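Local structure of ATP-dependent RNA helicase HrpB (Escherichia coli, 6EUD) at residues M734-P744 / T768-Y779. The protein hydrolyses ATP to ADP and phosphate and is a DEAH/RHA-type RNA helicase that binds single-stranded RNA. Sequence-based numbering, arbitrary orientation.
Sequences MQEMFGEATNP and TRDLSDFWKGAY
Trp775 reaches from helix 771-776 into the loop 734-744 and is held there edge-on: its NE1 donates to Glu740 O at 2.9 Å, with the acceptor close to the indole plane and the N-H...O angle at 162°. The six-membered side of the same indole is closely packed. Phe738 brings CD1 to 3.7 Å from Trp775 CH2, the two rings inclined at 49°, while Met737 O lies at the indole edge. Met734 runs straight as far as its sulfur, CG anti to the backbone N (chi1 -178°), and turns only its CE aside toward Tyr779; it slides past the indole and sets SD beside the edges of two rings, 3.7 Å from Phe774 CE2 and 4.0 Å from Tyr779 CD1, both Met-aromatic contacts. Replacing Trp775 by an alanine is likely to leave Glu740 O without its donor and to open a gap between Phe738 and Met734. At the start of the helix, Asn743 OD1 accepts from Leu771 N (2.9 Å) on a lone pair in the carbonyl plane; its ND2 donates to Pro744 O and Leu753 O. Leu771 CD2 packs against Glu740 CG at 3.9 Å. The solvent side is looser: Ala741 O merely touches Ser772 CB, and a water accepts from Ser772 N and, weakly, from Asn743 N. In the helicase C-terminal region, remote from the ATP site, this packing seats helix 771-776 against the loop joining strands 729-733 and 745-746, with strand 751-758 touching Asn743 and Phe774, and helix 779-789 meeting Met734.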
# COMPACT_ATOMS: atom_id res chain seq x y z
N MET A 734 -32.68 -48.51 -0.32
CA MET A 734 -31.93 -49.22 -1.35
C MET A 734 -32.85 -49.79 -2.42
O MET A 734 -32.56 -49.69 -3.61
CB MET A 734 -31.11 -50.34 -0.72
CG MET A 734 -30.26 -51.12 -1.71
SD MET A 734 -29.26 -52.39 -0.90
CE MET A 734 -30.52 -53.51 -0.29
N GLN A 735 -33.98 -50.35 -1.99
CA GLN A 735 -34.92 -50.98 -2.91
C GLN A 735 -35.37 -50.02 -4.03
O GLN A 735 -35.68 -50.45 -5.15
CB GLN A 735 -36.14 -51.52 -2.12
CG GLN A 735 -37.01 -50.43 -1.52
CD GLN A 735 -37.50 -50.73 -0.12
OE1 GLN A 735 -36.95 -51.57 0.58
NE2 GLN A 735 -38.53 -50.01 0.31
N GLU A 736 -35.38 -48.72 -3.74
CA GLU A 736 -35.85 -47.73 -4.69
C GLU A 736 -34.81 -47.41 -5.77
O GLU A 736 -35.13 -46.82 -6.79
CB GLU A 736 -36.26 -46.44 -3.97
CG GLU A 736 -37.49 -46.58 -3.07
CD GLU A 736 -38.31 -45.29 -3.00
OE1 GLU A 736 -38.01 -44.40 -2.16
OE2 GLU A 736 -39.27 -45.17 -3.79
N MET A 737 -33.56 -47.78 -5.53
CA MET A 737 -32.50 -47.51 -6.49
C MET A 737 -32.31 -48.64 -7.51
O MET A 737 -31.39 -48.59 -8.33
CB MET A 737 -31.19 -47.25 -5.76
CG MET A 737 -31.22 -46.01 -4.88
SD MET A 737 -31.67 -44.56 -5.82
CE MET A 737 -30.39 -44.56 -7.11
N PHE A 738 -33.16 -49.65 -7.46
CA PHE A 738 -33.06 -50.75 -8.42
C PHE A 738 -33.31 -50.28 -9.85
O PHE A 738 -34.28 -49.56 -10.12
CB PHE A 738 -34.05 -51.86 -8.08
CG PHE A 738 -33.70 -52.60 -6.83
CD1 PHE A 738 -32.42 -52.54 -6.31
CD2 PHE A 738 -34.66 -53.36 -6.18
CE1 PHE A 738 -32.10 -53.23 -5.15
CE2 PHE A 738 -34.34 -54.04 -5.03
CZ PHE A 738 -33.06 -53.98 -4.51
N GLY A 739 -32.46 -50.71 -10.77
CA GLY A 739 -32.61 -50.34 -12.16
C GLY A 739 -31.64 -49.25 -12.58
O GLY A 739 -31.44 -49.00 -13.77
N GLU A 740 -31.03 -48.60 -11.58
CA GLU A 740 -30.04 -47.56 -11.82
C GLU A 740 -28.63 -48.15 -11.77
O GLU A 740 -28.19 -48.68 -10.74
CB GLU A 740 -30.20 -46.43 -10.79
CG GLU A 740 -29.21 -45.30 -10.96
CD GLU A 740 -29.27 -44.68 -12.35
OE1 GLU A 740 -28.59 -45.20 -13.27
OE2 GLU A 740 -29.98 -43.67 -12.53
N ALA A 741 -27.92 -48.08 -12.89
CA ALA A 741 -26.59 -48.68 -12.98
C ALA A 741 -25.52 -47.67 -12.59
O ALA A 741 -24.41 -48.04 -12.22
CB ALA A 741 -26.34 -49.20 -14.37
N THR A 742 -25.88 -46.39 -12.68
CA THR A 742 -24.92 -45.31 -12.52
C THR A 742 -25.28 -44.40 -11.36
O THR A 742 -26.39 -43.89 -11.28
CB THR A 742 -24.83 -44.46 -13.81
OG1 THR A 742 -24.37 -45.28 -14.88
CG2 THR A 742 -23.86 -43.32 -13.63
N ASN A 743 -24.33 -44.22 -10.45
CA ASN A 743 -24.53 -43.33 -9.31
C ASN A 743 -25.07 -41.97 -9.77
O ASN A 743 -24.51 -41.34 -10.67
CB ASN A 743 -23.22 -43.13 -8.54
CG ASN A 743 -23.46 -42.68 -7.10
OD1 ASN A 743 -23.45 -43.50 -6.19
ND2 ASN A 743 -23.70 -41.38 -6.90
N PRO A 744 -26.18 -41.53 -9.17
CA PRO A 744 -26.79 -40.22 -9.48
C PRO A 744 -25.80 -39.05 -9.35
O PRO A 744 -24.88 -39.11 -8.53
CB PRO A 744 -27.90 -40.09 -8.42
CG PRO A 744 -28.26 -41.49 -8.09
CD PRO A 744 -27.02 -42.33 -8.26
N THR A 768 -22.51 -44.74 0.11
CA THR A 768 -21.68 -44.84 -1.08
C THR A 768 -21.97 -43.72 -2.08
O THR A 768 -23.08 -43.16 -2.13
CB THR A 768 -21.89 -46.20 -1.78
OG1 THR A 768 -20.98 -46.33 -2.87
CG2 THR A 768 -23.32 -46.34 -2.31
N ARG A 769 -20.96 -43.37 -2.86
CA ARG A 769 -21.20 -42.48 -3.98
C ARG A 769 -20.67 -43.15 -5.23
O ARG A 769 -20.50 -42.52 -6.26
CB ARG A 769 -20.57 -41.10 -3.77
CG ARG A 769 -19.08 -41.09 -3.67
CD ARG A 769 -18.59 -39.67 -3.59
NE ARG A 769 -17.14 -39.62 -3.46
CZ ARG A 769 -16.44 -38.49 -3.48
NH1 ARG A 769 -17.06 -37.33 -3.63
NH2 ARG A 769 -15.12 -38.54 -3.36
N ASP A 770 -20.40 -44.45 -5.10
CA ASP A 770 -20.05 -45.28 -6.24
C ASP A 770 -21.06 -46.43 -6.31
O ASP A 770 -20.70 -47.59 -6.05
CB ASP A 770 -18.62 -45.82 -6.13
CG ASP A 770 -17.60 -44.73 -5.84
OD1 ASP A 770 -17.06 -44.16 -6.81
OD2 ASP A 770 -17.30 -44.48 -4.66
N LEU A 771 -22.31 -46.10 -6.63
CA LEU A 771 -23.39 -47.08 -6.65
C LEU A 771 -23.04 -48.31 -7.47
O LEU A 771 -23.35 -49.43 -7.05
CB LEU A 771 -24.68 -46.45 -7.18
CG LEU A 771 -25.91 -47.34 -7.38
CD1 LEU A 771 -26.41 -47.98 -6.08
CD2 LEU A 771 -27.00 -46.52 -8.05
N SER A 772 -22.38 -48.11 -8.61
CA SER A 772 -21.94 -49.21 -9.47
C SER A 772 -21.02 -50.20 -8.74
O SER A 772 -21.17 -51.41 -8.88
CB SER A 772 -21.24 -48.66 -10.71
OG SER A 772 -20.92 -49.71 -11.61
N ASP A 773 -20.07 -49.68 -7.97
CA ASP A 773 -19.22 -50.52 -7.13
C ASP A 773 -20.01 -51.26 -6.06
O ASP A 773 -19.65 -52.36 -5.65
CB ASP A 773 -18.12 -49.70 -6.45
CG ASP A 773 -17.04 -49.28 -7.40
OD1 ASP A 773 -17.01 -49.83 -8.53
OD2 ASP A 773 -16.22 -48.41 -7.03
N PHE A 774 -21.08 -50.64 -5.59
CA PHE A 774 -21.84 -51.23 -4.51
C PHE A 774 -22.60 -52.48 -4.97
O PHE A 774 -22.54 -53.53 -4.33
CB PHE A 774 -22.81 -50.23 -3.90
CG PHE A 774 -23.75 -50.84 -2.93
CD1 PHE A 774 -23.31 -51.23 -1.67
CD2 PHE A 774 -25.07 -51.07 -3.28
CE1 PHE A 774 -24.18 -51.83 -0.76
CE2 PHE A 774 -25.95 -51.67 -2.39
CZ PHE A 774 -25.50 -52.05 -1.12
N TRP A 775 -23.31 -52.35 -6.09
CA TRP A 775 -24.00 -53.48 -6.69
C TRP A 775 -23.06 -54.69 -6.88
O TRP A 775 -23.42 -55.82 -6.57
CB TRP A 775 -24.61 -53.10 -8.04
CG TRP A 775 -25.77 -52.10 -8.04
CD1 TRP A 775 -26.01 -51.16 -9.01
CD2 TRP A 775 -26.82 -51.94 -7.06
NE1 TRP A 775 -27.13 -50.44 -8.70
CE2 TRP A 775 -27.65 -50.90 -7.51
CE3 TRP A 775 -27.13 -52.57 -5.85
CZ2 TRP A 775 -28.79 -50.48 -6.80
CZ3 TRP A 775 -28.25 -52.16 -5.15
CH2 TRP A 775 -29.06 -51.12 -5.63
N LYS A 776 -21.85 -54.43 -7.40
CA LYS A 776 -20.87 -55.49 -7.62
C LYS A 776 -20.15 -55.91 -6.34
O LYS A 776 -19.63 -57.01 -6.24
CB LYS A 776 -19.84 -55.04 -8.66
CG LYS A 776 -20.41 -54.79 -10.05
CD LYS A 776 -19.42 -54.04 -10.93
CE LYS A 776 -19.96 -53.84 -12.34
NZ LYS A 776 -20.03 -55.13 -13.12
N GLY A 777 -20.12 -55.02 -5.34
CA GLY A 777 -19.33 -55.27 -4.15
C GLY A 777 -20.13 -55.68 -2.93
O GLY A 777 -20.58 -56.82 -2.83
N ALA A 778 -20.32 -54.74 -2.01
CA ALA A 778 -20.92 -55.03 -0.71
C ALA A 778 -22.39 -55.43 -0.79
O ALA A 778 -22.97 -55.87 0.20
CB ALA A 778 -20.77 -53.83 0.21
N TYR A 779 -23.00 -55.29 -1.97
CA TYR A 779 -24.42 -55.64 -2.11
C TYR A 779 -24.69 -57.12 -1.83
O TYR A 779 -25.72 -57.44 -1.24
CB TYR A 779 -24.95 -55.29 -3.51
CG TYR A 779 -26.38 -55.77 -3.73
CD1 TYR A 779 -27.47 -55.06 -3.22
CD2 TYR A 779 -26.65 -56.94 -4.43
CE1 TYR A 779 -28.78 -55.50 -3.41
CE2 TYR A 779 -27.95 -57.39 -4.63
CZ TYR A 779 -29.01 -56.66 -4.12
OH TYR A 779 -30.30 -57.12 -4.32
O HOH W 1 -21.18 -45.47 -10.16